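PDB 5V3S: Two-component insecticidal protein 16 kDa unit from Alcaligenes faecalis, which probably acts as the smaller, aegerolysin-type subunit of a binary toxin that kills corn rootworm, in a manner resembling Cry34Ab1/Cry35Ab1. Local coordinates for residues A[82-87]-A[98-103]; A[109-114]-A[133-138]. All blocks are in the same frame, centred on the assembly; numbering follows the deposited sequence.

Interaction 1. Residues A[82-87]-A[98-103]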
loop_
_atom_site.group_PDB
_atom_site.type_symbol
_atom_site.label_atom_id
_atom_site.label_comp_id
_atom_site.label_asym_id
_atom_site.label_seq_id
_atom_site.Cartn_x
_atom_site.Cartn_y
_atom_site.Cartn_z
ATOM N N GLY A 82 -11.614 -4.127 11.137
ATOM C CA GLY A 82 -10.327 -3.574 10.775
ATOM C C GLY A 82 -10.238 -3.237 9.287
ATOM O O GLY A 82 -11.185 -2.681 8.713
ATOM N N THR A 83 -9.060 -3.480 8.712
ATOM C CA THR A 83 -8.831 -3.273 7.278
ATOM C C THR A 83 -8.181 -4.506 6.663
ATOM O O THR A 83 -7.305 -5.154 7.249
ATOM C CB THR A 83 -8.078 -1.943 6.969
ATOM O OG1 THR A 83 -7.767 -1.872 5.587
ATOM C CG2 THR A 83 -6.809 -1.812 7.755
ATOM N N GLU A 84 -8.636 -4.844 5.477
ATOM C CA GLU A 84 -8.128 -5.974 4.704
ATOM C C GLU A 84 -8.283 -5.583 3.246
ATOM O O GLU A 84 -9.367 -5.268 2.773
ATOM C CB GLU A 84 -8.739 -7.340 5.024
ATOM C CG GLU A 84 -8.334 -8.408 3.993
ATOM C CD GLU A 84 -9.058 -9.743 4.183
ATOM O OE1 GLU A 84 -10.148 -9.701 4.789
ATOM O OE2 GLU A 84 -8.552 -10.795 3.724
ATOM N N GLY A 85 -7.166 -5.634 2.524
ATOM C CA GLY A 85 -7.220 -5.178 1.107
ATOM C C GLY A 85 -5.878 -5.381 0.431
ATOM O O GLY A 85 -4.942 -6.016 0.985
ATOM N N GLY A 86 -5.748 -4.702 -0.729
ATOM C CA GLY A 86 -4.529 -4.784 -1.525
ATOM C C GLY A 86 -4.559 -3.833 -2.714
ATOM O O GLY A 86 -5.567 -3.141 -3.010
ATOM N N PHE A 87 -3.422 -3.822 -3.446
ATOM C CA PHE A 87 -3.284 -3.034 -4.665
ATOM C C PHE A 87 -2.048 -3.529 -5.372
ATOM O O PHE A 87 -1.207 -4.209 -4.780
ATOM C CB PHE A 87 -3.158 -1.506 -4.425
ATOM C CG PHE A 87 -1.942 -1.097 -3.641
ATOM C CD1 PHE A 87 -1.960 -1.155 -2.233
ATOM C CD2 PHE A 87 -0.721 -0.716 -4.308
ATOM C CE1 PHE A 87 -0.853 -0.815 -1.531
ATOM C CE2 PHE A 87 0.418 -0.353 -3.545
ATOM C CZ PHE A 87 0.314 -0.436 -2.150
ATOM N N GLU A 98 2.539 -6.797 -6.270
ATOM C CA GLU A 98 1.201 -6.942 -5.716
ATOM C C GLU A 98 1.409 -6.870 -4.216
ATOM O O GLU A 98 2.412 -7.432 -3.674
ATOM C CB GLU A 98 0.582 -8.263 -6.105
ATOM C CG GLU A 98 0.245 -8.326 -7.606
ATOM C CD GLU A 98 -0.012 -9.743 -8.078
ATOM O OE1 GLU A 98 0.533 -10.733 -7.538
ATOM O OE2 GLU A 98 -0.826 -9.845 -8.934
ATOM N N TYR A 99 0.569 -6.045 -3.556
ATOM C CA TYR A 99 0.632 -5.972 -2.119
ATOM C C TYR A 99 -0.735 -6.355 -1.490
ATOM O O TYR A 99 -1.775 -6.105 -2.089
ATOM C CB TYR A 99 1.061 -4.565 -1.684
ATOM C CG TYR A 99 1.283 -4.466 -0.197
ATOM C CD1 TYR A 99 2.330 -5.218 0.432
ATOM C CD2 TYR A 99 0.420 -3.710 0.584
ATOM C CE1 TYR A 99 2.505 -5.128 1.823
ATOM C CE2 TYR A 99 0.620 -3.582 1.916
ATOM C CZ TYR A 99 1.645 -4.310 2.537
ATOM O OH TYR A 99 1.723 -4.195 3.909
ATOM N N TYR A 100 -0.711 -6.923 -0.288
ATOM C CA TYR A 100 -1.962 -7.385 0.405
ATOM C C TYR A 100 -1.727 -7.310 1.867
ATOM O O TYR A 100 -0.591 -7.538 2.339
ATOM C CB TYR A 100 -2.336 -8.857 -0.013
ATOM C CG TYR A 100 -3.350 -9.565 0.906
ATOM C CD1 TYR A 100 -4.680 -9.285 0.795
ATOM C CD2 TYR A 100 -2.946 -10.435 1.952
ATOM C CE1 TYR A 100 -5.631 -9.803 1.651
ATOM C CE2 TYR A 100 -3.901 -11.007 2.800
ATOM C CZ TYR A 100 -5.261 -10.681 2.612
ATOM O OH TYR A 100 -6.240 -11.185 3.398
ATOM N N TRP A 101 -2.757 -6.870 2.601
ATOM C CA TRP A 101 -2.690 -6.775 4.052
ATOM C C TRP A 101 -4.018 -7.295 4.666
ATOM O O TRP A 101 -5.054 -7.259 4.038
ATOM C CB TRP A 101 -2.408 -5.328 4.487
ATOM C CG TRP A 101 -3.517 -4.383 4.165
ATOM C CD1 TRP A 101 -4.592 -4.092 4.950
ATOM C CD2 TRP A 101 -3.704 -3.629 2.963
ATOM N NE1 TRP A 101 -5.421 -3.237 4.335
ATOM C CE2 TRP A 101 -4.902 -2.923 3.100
ATOM C CE3 TRP A 101 -2.928 -3.406 1.824
ATOM C CZ2 TRP A 101 -5.395 -2.077 2.095
ATOM C CZ3 TRP A 101 -3.429 -2.589 0.832
ATOM C CH2 TRP A 101 -4.616 -1.893 0.998
ATOM N N ASP A 102 -3.912 -7.818 5.881
ATOM C CA ASP A 102 -5.064 -8.273 6.605
ATOM C C ASP A 102 -4.781 -7.882 8.010
ATOM O O ASP A 102 -3.902 -8.448 8.632
ATOM C CB ASP A 102 -5.273 -9.773 6.396
ATOM C CG ASP A 102 -6.493 -10.271 7.159
ATOM O OD1 ASP A 102 -7.416 -9.458 7.378
ATOM O OD2 ASP A 102 -6.504 -11.444 7.541
ATOM N N CYS A 103 -5.430 -6.820 8.462
ATOM C CA CYS A 103 -5.237 -6.226 9.760
ATOM C C CYS A 103 -6.609 -6.169 10.464
ATOM O O CYS A 103 -7.321 -5.156 10.433
ATOM C CB CYS A 103 -4.673 -4.831 9.602
ATOM S SG CYS A 103 -3.230 -4.824 8.506
#
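Residues 83-87 and 98-103 run antiparallel, their axes 4.7 Å apart at the closest and 176° from one another. Thr83-Cys103, Gly85-Trp101 and Phe87-Tyr99 are the hydrogen-bonded pairs, each joined by two N-H...O bonds, and Glu84-Asp102 and Gly86-Tyr100 are the non-hydrogen-bonded ones. The Trp101 indole lies across the glycines of the facing strand: CA of Gly85 sits over its six-membered ring, 4.0 Å from the centroid, in a CH-pi contact. CG of Trp101 stands between its own N and carbonyl carbon (chi1 66°), which folds the ring over that strand and brings NE1 to Thr83 OG1 at 3.0 Å, nearly straight and in the indole plane. Thr83 OG1 also bonds Ser73. Phe87 CD1 meets the other end of the indole edgewise, 3.7 Å from Trp101 CZ3. On the other face of the sheet Tyr100 OH donates to Glu84 OE2, though the modelled 2.4 Å is doubtfully short, and Arg39 salt-bridges the same oxygen. The Glu84 and Asp102 carboxylates stack, a like-charge proximity that Arg39 would partly offset. This is a beta hairpin of the aegerolysin beta sandwich, with Trp101 and Phe87 turned inward against strand 19-27 of the other sheet.

Interaction 2. Residues A[109-114]-A[133-138]. Unlike the reference sequence in segment 133-138: Met135 (reference Thr).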
loop_
_atom_site.group_PDB
_atom_site.type_symbol
_atom_site.label_atom_id
_atom_site.label_comp_id
_atom_site.label_asym_id
_atom_site.label_seq_id
_atom_site.Cartn_x
_atom_site.Cartn_y
_atom_site.Cartn_z
ATOM N N ASN A 109 -2.141 -9.055 12.674
ATOM C CA ASN A 109 -1.810 -8.395 11.384
ATOM C C ASN A 109 -1.003 -9.367 10.559
ATOM O O ASN A 109 -0.122 -10.070 11.111
ATOM C CB ASN A 109 -0.962 -7.124 11.638
ATOM C CG ASN A 109 -1.694 -6.037 12.400
ATOM O OD1 ASN A 109 -2.814 -5.637 12.050
ATOM N ND2 ASN A 109 -1.035 -5.483 13.410
ATOM N N SER A 110 -1.301 -9.450 9.249
ATOM C CA SER A 110 -0.400 -10.046 8.303
ATOM C C SER A 110 -0.355 -9.218 7.004
ATOM O O SER A 110 -1.260 -8.401 6.701
ATOM C CB SER A 110 -0.811 -11.473 7.956
ATOM O OG SER A 110 -1.983 -11.511 7.137
ATOM N N ASP A 111 0.702 -9.437 6.258
ATOM C CA ASP A 111 0.731 -8.866 4.878
ATOM C C ASP A 111 1.523 -9.722 3.944
ATOM O O ASP A 111 2.028 -10.810 4.302
ATOM C CB ASP A 111 1.222 -7.425 4.969
ATOM C CG ASP A 111 2.749 -7.305 5.209
ATOM O OD1 ASP A 111 3.500 -8.378 5.242
ATOM O OD2 ASP A 111 3.145 -6.108 5.345
ATOM N N GLU A 112 1.648 -9.276 2.709
ATOM C CA GLU A 112 2.380 -10.061 1.742
ATOM C C GLU A 112 2.643 -9.151 0.595
ATOM O O GLU A 112 1.715 -8.519 0.120
ATOM C CB GLU A 112 1.555 -11.220 1.240
ATOM C CG GLU A 112 2.158 -11.949 0.056
ATOM C CD GLU A 112 3.023 -13.084 0.466
ATOM O OE1 GLU A 112 3.607 -13.028 1.573
ATOM O OE2 GLU A 112 3.094 -14.045 -0.322
ATOM N N LEU A 113 3.909 -9.093 0.224
ATOM C CA LEU A 113 4.408 -8.307 -0.957
ATOM C C LEU A 113 4.996 -9.253 -1.945
ATOM O O LEU A 113 5.982 -9.944 -1.664
ATOM C CB LEU A 113 5.479 -7.335 -0.535
ATOM C CG LEU A 113 6.226 -6.704 -1.709
ATOM C CD1 LEU A 113 5.299 -5.657 -2.350
ATOM C CD2 LEU A 113 7.477 -6.088 -1.239
ATOM N N THR A 114 4.355 -9.354 -3.094
ATOM C CA THR A 114 4.742 -10.201 -4.166
ATOM C C THR A 114 5.437 -9.366 -5.244
ATOM O O THR A 114 4.753 -8.647 -5.988
ATOM C CB THR A 114 3.479 -10.906 -4.773
ATOM O OG1 THR A 114 2.651 -11.540 -3.736
ATOM C CG2 THR A 114 3.863 -11.987 -5.787
ATOM N N GLY A 133 -0.660 -4.830 17.880
ATOM C CA GLY A 133 -1.557 -3.654 17.843
ATOM C C GLY A 133 -1.873 -3.177 16.425
ATOM O O GLY A 133 -2.082 -4.012 15.507
ATOM N N ALA A 134 -1.837 -1.866 16.227
ATOM C CA ALA A 134 -2.171 -1.300 14.891
ATOM C C ALA A 134 -1.055 -1.584 13.874
ATOM O O ALA A 134 0.149 -1.475 14.181
ATOM C CB ALA A 134 -2.434 0.201 14.971
HETATM N N MSE A 135 -1.455 -1.929 12.663
HETATM C CA MSE A 135 -0.471 -2.145 11.587
HETATM C C MSE A 135 0.525 -1.005 11.408
HETATM O O MSE A 135 1.707 -1.240 11.292
HETATM C CB MSE A 135 -1.206 -2.516 10.298
HETATM C CG MSE A 135 -0.311 -2.838 9.110
HETATM SE SE MSE A 135 0.825 -4.396 9.475
HETATM C CE MSE A 135 0.459 -5.489 7.910
ATOM N N GLY A 136 0.081 0.221 11.357
ATOM C CA GLY A 136 1.028 1.327 11.409
ATOM C C GLY A 136 1.501 1.826 10.037
ATOM O O GLY A 136 0.816 1.698 9.100
ATOM N N ASN A 137 2.687 2.418 9.998
ATOM C CA ASN A 137 3.258 3.017 8.797
ATOM C C ASN A 137 4.093 1.960 8.053
ATOM O O ASN A 137 4.897 1.217 8.663
ATOM C CB ASN A 137 4.146 4.216 9.136
ATOM C CG ASN A 137 3.386 5.353 9.818
ATOM O OD1 ASN A 137 2.632 6.041 9.199
ATOM N ND2 ASN A 137 3.489 5.444 11.141
ATOM N N ILE A 138 3.975 1.920 6.720
ATOM C CA ILE A 138 4.706 0.950 5.902
ATOM C C ILE A 138 5.244 1.799 4.732
ATOM O O ILE A 138 4.545 2.698 4.275
ATOM C CB ILE A 138 3.730 -0.133 5.272
ATOM C CG1 ILE A 138 2.882 -0.867 6.372
ATOM C CG2 ILE A 138 4.454 -1.125 4.396
ATOM C CD1 ILE A 138 1.511 -1.368 5.939
#
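Asn109 ND2 is held by two backbone carbonyls of one loop, Gly133 O at 2.8 Å and Pro131 O just before it. The Gly133 bond lies close to the amide plane of Asn109, with an N-H...O angle of 149°, but ND2 approaches tilted 32° out of the Gly133 carbonyl plane. With CG beside the backbone N and anti to the carbonyl carbon (chi1 -65°), the amide reaches across to this loop while CB stays near selenomethionine Met135, 3.9 Å from its SE. The Asn109 backbone is tied to the same loop, its O accepting a bond from Ser130 OG. The Asn109 and Met135 side chains pass antiparallel, the amide heading for the loop and the selenium for strand 110-115. In the beta sandwich of this aegerolysin, the contact joins the start of strand 110-115, at the edge of the five-stranded sheet, to the loop that leads into strand 136-144 of the mixed sheet. Met135, which differs from the reference sequence, enters between them. Its chain bends at chi2 and again at chi3 and carries CE to 3.6 Å from Ser110 O and equally close to Asp111 CB, so the methyl touches backbone and side chain alike. Met135 also packs on Cys103 and Met20, while its N donates to Gln18 OE1. The Asp111 side chain lies roughly perpendicular to the selenomethionine. Its OD2 accepts bonds from Gly129 N and Tyr99 OH and forms a salt bridge with Lys125, three partners that together would favour the charged carboxylate.

Overall arrangement
Both contacts belong to one beta sandwich but join different parts of it. Interaction 1 is the buried one, pairing neighbouring strands within the five-stranded sheet through regular backbone bonds, with aromatic packing toward the other sheet. Interaction 2 is partly buried and ties the start of an edge strand to a loop of the other sheet, resting on one hydrogen bond from a side-chain amide and on a selenomethionine rather than on strand pairing. Strands 94-103 and 110-115, consecutive in the chain and adjacent in the sheet, connect them: Glu98 O accepts from Thr114 N at 2.8 Å, Tyr100 O packs on Asp111 CB, and Cys103 CB on Asn109 OD1. The hairpin of interaction 1 is thus extended by the strand from which interaction 2 crosses toward the second sheet.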